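Local coordinates for protein A52 (Vaccinia virus, PDB 2VVW), which adopts a Bcl-2-like fold and suppresses innate immunity at toll-like receptor complexes, associating with host IRAK2 to inhibit NF-kappa-B signalling and with TRAF6 to activate p38, at residues K140-S143 and I144-R148; M21-I24 and L25-Y28; D111-N115 and E116-S120. All coordinates share one frame; numbering follows the deposited sequence.

Interaction 1: residues K140-S143 and I144-R148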
ATOM      1  N   LYS A 140      -3.494 -23.801  -0.727  1.00 29.56           N
ATOM      2  CA  LYS A 140      -2.424 -24.735  -0.354  1.00 31.74           C
ATOM      3  C   LYS A 140      -1.246 -24.005   0.277  1.00 29.33           C
ATOM      4  O   LYS A 140      -0.658 -24.483   1.263  1.00 28.69           O
ATOM      5  CB  LYS A 140      -1.964 -25.543  -1.573  1.00 31.97           C
ATOM      6  CG  LYS A 140      -3.054 -26.494  -2.095  1.00 37.48           C
ATOM      7  CD  LYS A 140      -2.609 -27.283  -3.325  1.00 39.65           C
ATOM      8  CE  LYS A 140      -2.115 -28.677  -2.941  1.00 47.49           C
ATOM      9  NZ  LYS A 140      -3.226 -29.574  -2.462  1.00 51.77           N
ATOM     10  N   ILE A 141      -0.921 -22.836  -0.271  1.00 27.40           N
ATOM     11  CA  ILE A 141       0.160 -22.018   0.281  1.00 27.23           C
ATOM     12  C   ILE A 141      -0.162 -21.615   1.725  1.00 27.88           C
ATOM     13  O   ILE A 141       0.705 -21.667   2.612  1.00 27.76           O
ATOM     14  CB  ILE A 141       0.406 -20.753  -0.563  1.00 26.22           C
ATOM     15  CG1 ILE A 141       1.025 -21.108  -1.933  1.00 27.92           C
ATOM     16  CG2 ILE A 141       1.350 -19.796   0.165  1.00 25.08           C
ATOM     17  CD1 ILE A 141       0.826 -20.031  -3.015  1.00 27.14           C
ATOM     18  N   LYS A 142      -1.415 -21.210   1.941  1.00 28.16           N
ATOM     19  CA  LYS A 142      -1.912 -20.807   3.264  1.00 27.95           C
ATOM     20  C   LYS A 142      -1.743 -21.929   4.289  1.00 28.86           C
ATOM     21  O   LYS A 142      -1.218 -21.707   5.378  1.00 28.00           O
ATOM     22  CB  LYS A 142      -3.384 -20.393   3.168  1.00 29.20           C
ATOM     23  CG  LYS A 142      -3.896 -19.637   4.379  1.00 28.25           C
ATOM     24  CD  LYS A 142      -5.403 -19.450   4.311  1.00 29.95           C
ATOM     25  CE  LYS A 142      -5.893 -18.584   5.450  1.00 28.74           C
ATOM     26  NZ  LYS A 142      -7.321 -18.264   5.302  1.00 29.46           N
ATOM     27  N   SER A 143      -2.167 -23.134   3.915  1.00 30.49           N
ATOM     28  CA  SER A 143      -1.999 -24.315   4.754  1.00 32.52           C
ATOM     29  C   SER A 143      -0.555 -24.570   5.126  1.00 32.07           C
ATOM     30  O   SER A 143      -0.265 -24.897   6.263  1.00 32.51           O
ATOM     31  CB  SER A 143      -2.569 -25.547   4.068  1.00 33.94           C
ATOM     32  OG  SER A 143      -3.970 -25.438   3.986  1.00 38.33           O
ATOM     33  N   ILE A 144       0.342 -24.426   4.155  1.00 31.57           N
ATOM     34  CA  ILE A 144       1.762 -24.637   4.390  1.00 31.61           C
ATOM     35  C   ILE A 144       2.279 -23.607   5.382  1.00 30.12           C
ATOM     36  O   ILE A 144       2.980 -23.973   6.328  1.00 29.71           O
ATOM     37  CB  ILE A 144       2.566 -24.627   3.061  1.00 31.97           C
ATOM     38  CG1 ILE A 144       2.306 -25.930   2.296  1.00 33.37           C
ATOM     39  CG2 ILE A 144       4.087 -24.453   3.305  1.00 30.89           C
ATOM     40  CD1 ILE A 144       2.931 -25.985   0.905  1.00 32.96           C
ATOM     41  N   LEU A 145       1.900 -22.339   5.188  1.00 27.87           N
ATOM     42  CA  LEU A 145       2.351 -21.255   6.062  1.00 27.43           C
ATOM     43  C   LEU A 145       1.846 -21.454   7.479  1.00 28.69           C
ATOM     44  O   LEU A 145       2.591 -21.295   8.441  1.00 29.09           O
ATOM     45  CB  LEU A 145       1.900 -19.892   5.522  1.00 26.33           C
ATOM     46  CG  LEU A 145       2.736 -19.319   4.379  1.00 24.83           C
ATOM     47  CD1 LEU A 145       2.006 -18.175   3.666  1.00 21.61           C
ATOM     48  CD2 LEU A 145       4.095 -18.841   4.906  1.00 23.19           C
ATOM     49  N   GLN A 146       0.576 -21.830   7.596  1.00 29.34           N
ATOM     50  CA  GLN A 146      -0.019 -22.121   8.889  1.00 30.82           C
ATOM     51  C   GLN A 146       0.754 -23.212   9.619  1.00 33.06           C
ATOM     52  O   GLN A 146       1.049 -23.065  10.810  1.00 33.72           O
ATOM     53  CB  GLN A 146      -1.480 -22.527   8.725  1.00 31.58           C
ATOM     54  CG  GLN A 146      -2.413 -21.378   8.364  1.00 28.39           C
ATOM     55  CD  GLN A 146      -3.841 -21.843   8.082  1.00 31.05           C
ATOM     56  OE1 GLN A 146      -4.055 -22.900   7.498  1.00 36.74           O
ATOM     57  NE2 GLN A 146      -4.818 -21.056   8.507  1.00 27.76           N
ATOM     58  N   ASN A 147       1.076 -24.295   8.912  1.00 33.93           N
ATOM     59  CA  ASN A 147       1.897 -25.370   9.479  1.00 37.72           C
ATOM     60  C   ASN A 147       3.237 -24.860   9.980  1.00 37.26           C
ATOM     61  O   ASN A 147       3.674 -25.216  11.070  1.00 38.35           O
ATOM     62  CB  ASN A 147       2.175 -26.471   8.444  1.00 39.97           C
ATOM     63  CG  ASN A 147       0.968 -27.329   8.163  1.00 44.97           C
ATOM     64  OD1 ASN A 147       0.116 -27.526   9.025  1.00 51.48           O
ATOM     65  ND2 ASN A 147       0.887 -27.845   6.942  1.00 50.84           N
ATOM     66  N   ARG A 148       3.894 -24.048   9.159  1.00 36.01           N
ATOM     67  CA  ARG A 148       5.225 -23.545   9.493  1.00 36.64           C
ATOM     68  C   ARG A 148       5.190 -22.625  10.705  1.00 36.27           C
ATOM     69  O   ARG A 148       6.126 -22.621  11.509  1.00 37.41           O
ATOM     70  CB  ARG A 148       5.846 -22.834   8.295  1.00 35.34           C
ATOM     71  CG  ARG A 148       6.263 -23.810   7.198  1.00 36.36           C
ATOM     72  CD  ARG A 148       6.906 -23.124   6.008  1.00 35.09           C
ATOM     73  NE  ARG A 148       7.199 -24.086   4.935  1.00 36.02           N
ATOM     74  CZ  ARG A 148       7.785 -23.790   3.773  1.00 34.31           C
ATOM     75  NH1 ARG A 148       8.179 -22.558   3.497  1.00 32.31           N
ATOM     76  NH2 ARG A 148       7.977 -24.746   2.875  1.00 35.10           N
TER
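Ile-141 and Leu-145, one turn apart on helix 135-153, lie side by side and point the same way, with Ile-141 CG2 3.9 Å from Leu-145 CD1. It is the short branch of Ile-141 that touches: CG2 stands anti to the backbone N, while CG1 (chi1 -70°) runs beside the N and leaves CG2 facing along the helix to Leu-145. Both residues are buried; Ile-141 packs on Val-96 and Ile-103 of helix 96-115, Leu-145 on Glu-47 and Ile-48 of helix 43-49. On the neighbouring face the extended chain of Lys-142 and the side chain of Gln-146 cross at a slant, CE to NE2 4.1 Å. Their polar ends reach the loop before helix 21-35: Lys-142 NZ donates to Asp-19 O and Gln-146 NE2 to Leu-15 O. Gln-146 CG, beside its own backbone N, rests 3.2 Å from Lys-142 O, the carbonyl that also accepts Gln-146 N at 2.9 Å. Further round, Ile-144 CG2 sits 3.4 Å above one face of the Arg-148 guanidinium, offset toward its rim. The helix thus divides its work by face: Ile-141 and Leu-145 pack it against helices 96-115 and 43-49 of this Bcl-2-like bundle, while two nitrogen-tipped chains tie backbone carbonyls of the loop before helix 21-35 to it.

Interaction 2: residues M21-I24 and L25-Y28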
ATOM      1  N   MET A  21      -5.380 -15.010   1.795  1.00 23.96           N
ATOM      2  CA  MET A  21      -4.027 -15.155   1.246  1.00 22.99           C
ATOM      3  C   MET A  21      -3.664 -14.038   0.235  1.00 22.23           C
ATOM      4  O   MET A  21      -2.585 -13.472   0.300  1.00 20.08           O
ATOM      5  CB  MET A  21      -3.846 -16.564   0.644  1.00 24.32           C
ATOM      6  CG  MET A  21      -2.405 -17.019   0.548  1.00 25.13           C
ATOM      7  SD  MET A  21      -1.636 -17.135   2.179  1.00 25.87           S
ATOM      8  CE  MET A  21      -0.146 -16.156   1.921  1.00 24.63           C
ATOM      9  N   PHE A  22      -4.580 -13.664  -0.650  1.00 22.41           N
ATOM     10  CA  PHE A  22      -4.237 -12.620  -1.624  1.00 23.61           C
ATOM     11  C   PHE A  22      -4.006 -11.242  -0.974  1.00 22.56           C
ATOM     12  O   PHE A  22      -3.074 -10.524  -1.342  1.00 22.10           O
ATOM     13  CB  PHE A  22      -5.268 -12.503  -2.747  1.00 26.91           C
ATOM     14  CG  PHE A  22      -4.763 -11.677  -3.910  1.00 26.82           C
ATOM     15  CD1 PHE A  22      -3.854 -12.212  -4.815  1.00 29.94           C
ATOM     16  CD2 PHE A  22      -5.147 -10.345  -4.058  1.00 31.83           C
ATOM     17  CE1 PHE A  22      -3.368 -11.444  -5.871  1.00 29.17           C
ATOM     18  CE2 PHE A  22      -4.657  -9.569  -5.117  1.00 27.17           C
ATOM     19  CZ  PHE A  22      -3.767 -10.114  -6.007  1.00 27.23           C
ATOM     20  N   THR A  23      -4.820 -10.894   0.020  1.00 23.14           N
ATOM     21  CA  THR A  23      -4.613  -9.645   0.765  1.00 22.73           C
ATOM     22  C   THR A  23      -3.273  -9.630   1.479  1.00 20.76           C
ATOM     23  O   THR A  23      -2.592  -8.609   1.510  1.00 19.73           O
ATOM     24  CB  THR A  23      -5.698  -9.415   1.783  1.00 23.49           C
ATOM     25  OG1 THR A  23      -6.966  -9.486   1.132  1.00 25.80           O
ATOM     26  CG2 THR A  23      -5.537  -8.034   2.445  1.00 25.36           C
ATOM     27  N   ILE A  24      -2.907 -10.765   2.068  1.00 20.46           N
ATOM     28  CA  ILE A  24      -1.629 -10.902   2.737  1.00 19.49           C
ATOM     29  C   ILE A  24      -0.491 -10.630   1.766  1.00 19.23           C
ATOM     30  O   ILE A  24       0.458  -9.879   2.080  1.00 18.46           O
ATOM     31  CB  ILE A  24      -1.472 -12.313   3.386  1.00 20.55           C
ATOM     32  CG1 ILE A  24      -2.392 -12.447   4.622  1.00 24.03           C
ATOM     33  CG2 ILE A  24      -0.057 -12.560   3.786  1.00 18.14           C
ATOM     34  CD1 ILE A  24      -2.543 -13.888   5.130  1.00 22.36           C
ATOM     35  N   LEU A  25      -0.573 -11.232   0.582  1.00 19.03           N
ATOM     36  CA  LEU A  25       0.452 -11.034  -0.425  1.00 18.40           C
ATOM     37  C   LEU A  25       0.464  -9.600  -0.976  1.00 17.85           C
ATOM     38  O   LEU A  25       1.530  -9.047  -1.217  1.00 17.94           O
ATOM     39  CB  LEU A  25       0.335 -12.069  -1.556  1.00 18.71           C
ATOM     40  CG  LEU A  25       0.572 -13.544  -1.184  1.00 20.69           C
ATOM     41  CD1 LEU A  25       0.236 -14.442  -2.350  1.00 19.24           C
ATOM     42  CD2 LEU A  25       1.989 -13.759  -0.746  1.00 19.06           C
ATOM     43  N   GLU A  26      -0.705  -8.993  -1.147  1.00 19.28           N
ATOM     44  CA  GLU A  26      -0.785  -7.575  -1.559  1.00 21.04           C
ATOM     45  C   GLU A  26      -0.001  -6.710  -0.595  1.00 20.24           C
ATOM     46  O   GLU A  26       0.810  -5.908  -1.018  1.00 20.03           O
ATOM     47  CB  GLU A  26      -2.219  -7.045  -1.615  1.00 22.64           C
ATOM     48  CG  GLU A  26      -3.064  -7.503  -2.784  1.00 28.94           C
ATOM     49  CD  GLU A  26      -4.477  -6.879  -2.786  1.00 32.40           C
ATOM     50  OE1 GLU A  26      -4.863  -6.276  -3.817  1.00 41.68           O
ATOM     51  OE2 GLU A  26      -5.191  -6.978  -1.757  1.00 41.04           O
ATOM     52  N   GLU A  27      -0.253  -6.881   0.700  1.00 20.62           N
ATOM     53  CA  GLU A  27       0.405  -6.073   1.721  1.00 20.90           C
ATOM     54  C   GLU A  27       1.880  -6.396   1.823  1.00 20.20           C
ATOM     55  O   GLU A  27       2.694  -5.503   2.059  1.00 21.57           O
ATOM     56  CB  GLU A  27      -0.294  -6.233   3.081  1.00 20.40           C
ATOM     57  CG  GLU A  27      -1.673  -5.597   3.102  1.00 20.57           C
ATOM     58  CD  GLU A  27      -2.197  -5.226   4.477  1.00 23.51           C
ATOM     59  OE1 GLU A  27      -1.484  -5.395   5.503  1.00 18.87           O
ATOM     60  OE2 GLU A  27      -3.361  -4.758   4.514  1.00 23.05           O
ATOM     61  N   TYR A  28       2.232  -7.672   1.659  1.00 19.63           N
ATOM     62  CA  TYR A  28       3.642  -8.090   1.653  1.00 19.37           C
ATOM     63  C   TYR A  28       4.444  -7.389   0.546  1.00 18.87           C
ATOM     64  O   TYR A  28       5.493  -6.788   0.780  1.00 19.53           O
ATOM     65  CB  TYR A  28       3.721  -9.605   1.464  1.00 20.64           C
ATOM     66  CG  TYR A  28       5.127 -10.132   1.388  1.00 22.04           C
ATOM     67  CD1 TYR A  28       5.942 -10.156   2.531  1.00 23.93           C
ATOM     68  CD2 TYR A  28       5.660 -10.583   0.185  1.00 20.99           C
ATOM     69  CE1 TYR A  28       7.226 -10.626   2.482  1.00 23.16           C
ATOM     70  CE2 TYR A  28       6.957 -11.066   0.125  1.00 22.84           C
ATOM     71  CZ  TYR A  28       7.740 -11.081   1.279  1.00 22.33           C
ATOM     72  OH  TYR A  28       9.029 -11.559   1.235  1.00 24.04           O
TER
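Phe-22 and Glu-26 meet one turn apart near the start of helix 21-35, where Glu-26 CG comes 3.5 Å from Phe-22 CE2 and the ring and carboxylate planes are turned 42° apart. Glu-26 N donates to Phe-22 O at 2.8 Å, so backbone and side chains join the same two residues. The other three carbonyls of 21-24 are taken in the same i to i+4 pattern: Met-21 O by Leu-25 N, Thr-23 O by Glu-27 N, and Ile-24 O by Tyr-28 N at 2.9 Å. Thr-23, Glu-27 and Tyr-28 find the partners of their polar ends outside the turn. Thr-23 OG1 is gripped twice, by Lys-6 NZ and Glu-20 OE1. Buried Glu-27 uses both oxygens: OE1 accepts from Tyr-9 N, and OE2 forms a salt bridge with Lys-123 NZ of the second subunit. Tyr-28 OH is hydrogen-bonded to Arg-32 NH1, and its ring meets Phe-45 edge-to-face. On the apolar side Met-21 CE lies 4.1 Å from Leu-25 CG; bends at chi2 (62°) and chi3 (-128°) bring the methyl, not the sulfur, to Leu-25. Both residues also pack on Leu-138 of helix 135-153. The nearby Asp-8 carboxylate would probably oppose a negative charge on Glu-27, while Tyr-9 N and Lys-123 of the second subunit offset it, and the salt bridge links this helix to the other subunit.

Interaction 3: residues D111-N115 and E116-S120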
ATOM      1  N   ASP A 111      12.597  -5.897  -4.786  1.00 21.40           N
ATOM      2  CA  ASP A 111      13.747  -5.243  -4.158  1.00 22.49           C
ATOM      3  C   ASP A 111      14.530  -4.412  -5.149  1.00 22.74           C
ATOM      4  O   ASP A 111      15.020  -3.344  -4.805  1.00 26.38           O
ATOM      5  CB  ASP A 111      14.748  -6.233  -3.561  1.00 24.86           C
ATOM      6  CG  ASP A 111      14.190  -7.057  -2.434  1.00 26.30           C
ATOM      7  OD1 ASP A 111      13.201  -6.663  -1.794  1.00 27.26           O
ATOM      8  OD2 ASP A 111      14.787  -8.121  -2.183  1.00 27.76           O
ATOM      9  N   VAL A 112      14.724  -4.955  -6.350  1.00 21.74           N
ATOM     10  CA  VAL A 112      15.507  -4.275  -7.375  1.00 21.89           C
ATOM     11  C   VAL A 112      14.815  -2.965  -7.724  1.00 20.50           C
ATOM     12  O   VAL A 112      15.450  -1.925  -7.828  1.00 20.21           O
ATOM     13  CB  VAL A 112      15.704  -5.165  -8.652  1.00 22.24           C
ATOM     14  CG1 VAL A 112      16.359  -4.386  -9.794  1.00 21.82           C
ATOM     15  CG2 VAL A 112      16.536  -6.404  -8.322  1.00 21.59           C
ATOM     16  N   TRP A 113      13.508  -3.024  -7.926  1.00 19.44           N
ATOM     17  CA  TRP A 113      12.742  -1.829  -8.254  1.00 20.28           C
ATOM     18  C   TRP A 113      12.706  -0.787  -7.142  1.00 21.38           C
ATOM     19  O   TRP A 113      12.838   0.422  -7.417  1.00 22.17           O
ATOM     20  CB  TRP A 113      11.339  -2.226  -8.678  1.00 20.25           C
ATOM     21  CG  TRP A 113      11.280  -2.967  -9.971  1.00 20.09           C
ATOM     22  CD1 TRP A 113      12.147  -2.875 -11.034  1.00 18.74           C
ATOM     23  CD2 TRP A 113      10.267  -3.902 -10.366  1.00 17.95           C
ATOM     24  NE1 TRP A 113      11.715  -3.687 -12.064  1.00 21.71           N
ATOM     25  CE2 TRP A 113      10.580  -4.339 -11.674  1.00 17.12           C
ATOM     26  CE3 TRP A 113       9.136  -4.433  -9.732  1.00 20.05           C
ATOM     27  CZ2 TRP A 113       9.794  -5.273 -12.360  1.00 18.87           C
ATOM     28  CZ3 TRP A 113       8.347  -5.339 -10.429  1.00 18.88           C
ATOM     29  CH2 TRP A 113       8.695  -5.753 -11.728  1.00 20.32           C
ATOM     30  N   ARG A 114      12.580  -1.231  -5.893  1.00 20.75           N
ATOM     31  CA  ARG A 114      12.620  -0.305  -4.770  1.00 21.37           C
ATOM     32  C   ARG A 114      13.933   0.437  -4.780  1.00 22.81           C
ATOM     33  O   ARG A 114      13.974   1.676  -4.653  1.00 26.30           O
ATOM     34  CB  ARG A 114      12.450  -1.060  -3.454  0.70 20.51           C
ATOM     35  CG  ARG A 114      12.255  -0.160  -2.234  0.70 25.49           C
ATOM     36  CD  ARG A 114      12.282  -0.983  -0.943  0.70 24.97           C
ATOM     37  NE  ARG A 114      13.568  -1.659  -0.788  0.70 26.71           N
ATOM     38  CZ  ARG A 114      13.789  -2.973  -0.889  0.70 25.23           C
ATOM     39  NH1 ARG A 114      12.801  -3.853  -1.108  0.70 20.06           N
ATOM     40  NH2 ARG A 114      15.033  -3.412  -0.736  0.70 24.44           N
ATOM     41  N   ASN A 115      15.014  -0.312  -4.925  1.00 24.68           N
ATOM     42  CA  ASN A 115      16.364   0.265  -4.893  1.00 26.05           C
ATOM     43  C   ASN A 115      16.606   1.278  -6.007  1.00 26.00           C
ATOM     44  O   ASN A 115      17.368   2.219  -5.835  1.00 25.52           O
ATOM     45  CB  ASN A 115      17.422  -0.846  -4.933  1.00 29.26           C
ATOM     46  CG  ASN A 115      17.403  -1.710  -3.679  1.00 33.77           C
ATOM     47  OD1 ASN A 115      16.862  -1.318  -2.638  1.00 39.32           O
ATOM     48  ND2 ASN A 115      17.967  -2.908  -3.784  1.00 36.37           N
ATOM     49  N   GLU A 116      15.928   1.092  -7.136  1.00 23.76           N
ATOM     50  CA  GLU A 116      15.992   2.005  -8.268  1.00 25.18           C
ATOM     51  C   GLU A 116      14.939   3.135  -8.176  1.00 25.73           C
ATOM     52  O   GLU A 116      14.889   4.031  -9.036  1.00 24.64           O
ATOM     53  CB  GLU A 116      15.808   1.195  -9.553  1.00 24.92           C
ATOM     54  CG  GLU A 116      15.964   1.947 -10.868  1.00 28.40           C
ATOM     55  CD  GLU A 116      17.379   2.395 -11.163  1.00 35.27           C
ATOM     56  OE1 GLU A 116      18.297   2.181 -10.338  1.00 34.71           O
ATOM     57  OE2 GLU A 116      17.567   2.985 -12.244  1.00 40.30           O
ATOM     58  N   LYS A 117      14.123   3.080  -7.120  1.00 24.72           N
ATOM     59  CA  LYS A 117      13.058   4.049  -6.835  1.00 26.28           C
ATOM     60  C   LYS A 117      11.963   4.024  -7.894  1.00 24.57           C
ATOM     61  O   LYS A 117      11.291   5.025  -8.140  1.00 25.23           O
ATOM     62  CB  LYS A 117      13.630   5.458  -6.609  1.00 27.82           C
ATOM     63  CG  LYS A 117      14.585   5.498  -5.448  1.00 32.83           C
ATOM     64  CD  LYS A 117      15.212   6.852  -5.294  1.00 36.07           C
ATOM     65  CE  LYS A 117      16.025   6.939  -4.012  1.00 44.05           C
ATOM     66  NZ  LYS A 117      16.734   8.255  -3.888  1.00 47.61           N
ATOM     67  N   LEU A 118      11.770   2.855  -8.489  1.00 22.21           N
ATOM     68  CA  LEU A 118      10.652   2.625  -9.401  1.00 21.66           C
ATOM     69  C   LEU A 118       9.498   2.110  -8.561  1.00 22.67           C
ATOM     70  O   LEU A 118       9.057   0.973  -8.709  1.00 22.84           O
ATOM     71  CB  LEU A 118      11.053   1.632 -10.495  1.00 21.38           C
ATOM     72  CG  LEU A 118      12.145   2.147 -11.433  1.00 19.96           C
ATOM     73  CD1 LEU A 118      12.757   1.061 -12.316  1.00 19.97           C
ATOM     74  CD2 LEU A 118      11.661   3.346 -12.271  1.00 24.54           C
ATOM     75  N   PHE A 119       8.977   2.984  -7.701  1.00 24.15           N
ATOM     76  CA  PHE A 119       8.191   2.541  -6.563  1.00 24.92           C
ATOM     77  C   PHE A 119       6.855   1.907  -6.961  1.00 25.84           C
ATOM     78  O   PHE A 119       6.445   0.926  -6.338  1.00 30.66           O
ATOM     79  CB  PHE A 119       8.008   3.688  -5.546  1.00 25.56           C
ATOM     80  CG  PHE A 119       9.260   4.010  -4.751  1.00 23.70           C
ATOM     81  CD1 PHE A 119       9.819   3.056  -3.916  1.00 22.96           C
ATOM     82  CD2 PHE A 119       9.852   5.269  -4.815  1.00 24.22           C
ATOM     83  CE1 PHE A 119      10.968   3.345  -3.170  1.00 27.27           C
ATOM     84  CE2 PHE A 119      10.996   5.561  -4.075  1.00 24.97           C
ATOM     85  CZ  PHE A 119      11.546   4.595  -3.250  1.00 24.99           C
ATOM     86  N   SER A 120       6.216   2.399  -8.020  1.00 25.54           N
ATOM     87  CA  SER A 120       4.907   1.872  -8.475  1.00 24.52           C
ATOM     88  C   SER A 120       4.924   0.486  -9.150  1.00 23.59           C
ATOM     89  O   SER A 120       3.860  -0.116  -9.419  1.00 20.69           O
ATOM     90  CB  SER A 120       4.278   2.870  -9.456  1.00 25.63           C
ATOM     91  OG  SER A 120       5.066   2.986 -10.622  1.00 27.60           O
TER
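Trp-113 and Leu-118 cross at about a right angle where helix 96-115 ends, the indole CD1 4.2 Å from Leu-118 CD1. Trp-113 CG lies beside its own backbone N (chi1 -68°), which leaves the indole to hang along the helix side, where NE1 donates to Leu-71 O. Behind the side chains Glu-116 N makes the last ordinary helical bond, to Val-112 O, and a Schellman motif then closes the helix. Lys-117 takes a positive phi of 65°, and the motif's two bonds run from Leu-118 N to Trp-113 O at 2.9 Å and from Lys-117 N to Arg-114 O at 2.8 Å, the latter from above the carbonyl plane. Leu-118 is then the centre of an inverse gamma turn, which swings Phe-119 back over the helix end. The Phe-119 ring slants across Arg-114, whose aliphatic CG, not its guanidinium, does the touching, 3.8 Å from CE1; Lys-117 CA sits 3.7 Å above one face of the Phe-119 ring, toward its rim. Phe-119 also packs on Leu-35 of the second subunit. In one of two conformers Arg-114, bent at chi3, doubles back so that NH1 meets Asp-111 OD1 at 2.9 Å, almost within the guanidinium plane and on the anti side, 32° out of the carboxylate plane. Backbone bonds therefore end the helix, aromatic and aliphatic groups pack its exit, and the salt bridge of Asp-111 OD2 with Arg-32 NH2 ties it to helix 21-35.

In the fold
Interaction 2 is the most buried of the three; interactions 1 and 3 are each partly exposed, with centres 29 Å apart on opposite sides of the chain's centre. Interactions 1 and 2 touch directly: Met-21 CE packs 3.4 Å from Leu-145 CD1, joining helices 21-35 and 135-153 through apolar groups. Interaction 3 does not touch interaction 2, their nearest atoms being about 7 Å apart, yet Arg-32 of helix 21-35 bonds to residues of both. Interaction 1 lies within its helix and interaction 2 in the first turns of its own, both regular, whereas 111-120 shows how a helix stops. Residues 21-28 and 111-120 also reach the second subunit, the former by a salt bridge, the latter by packing.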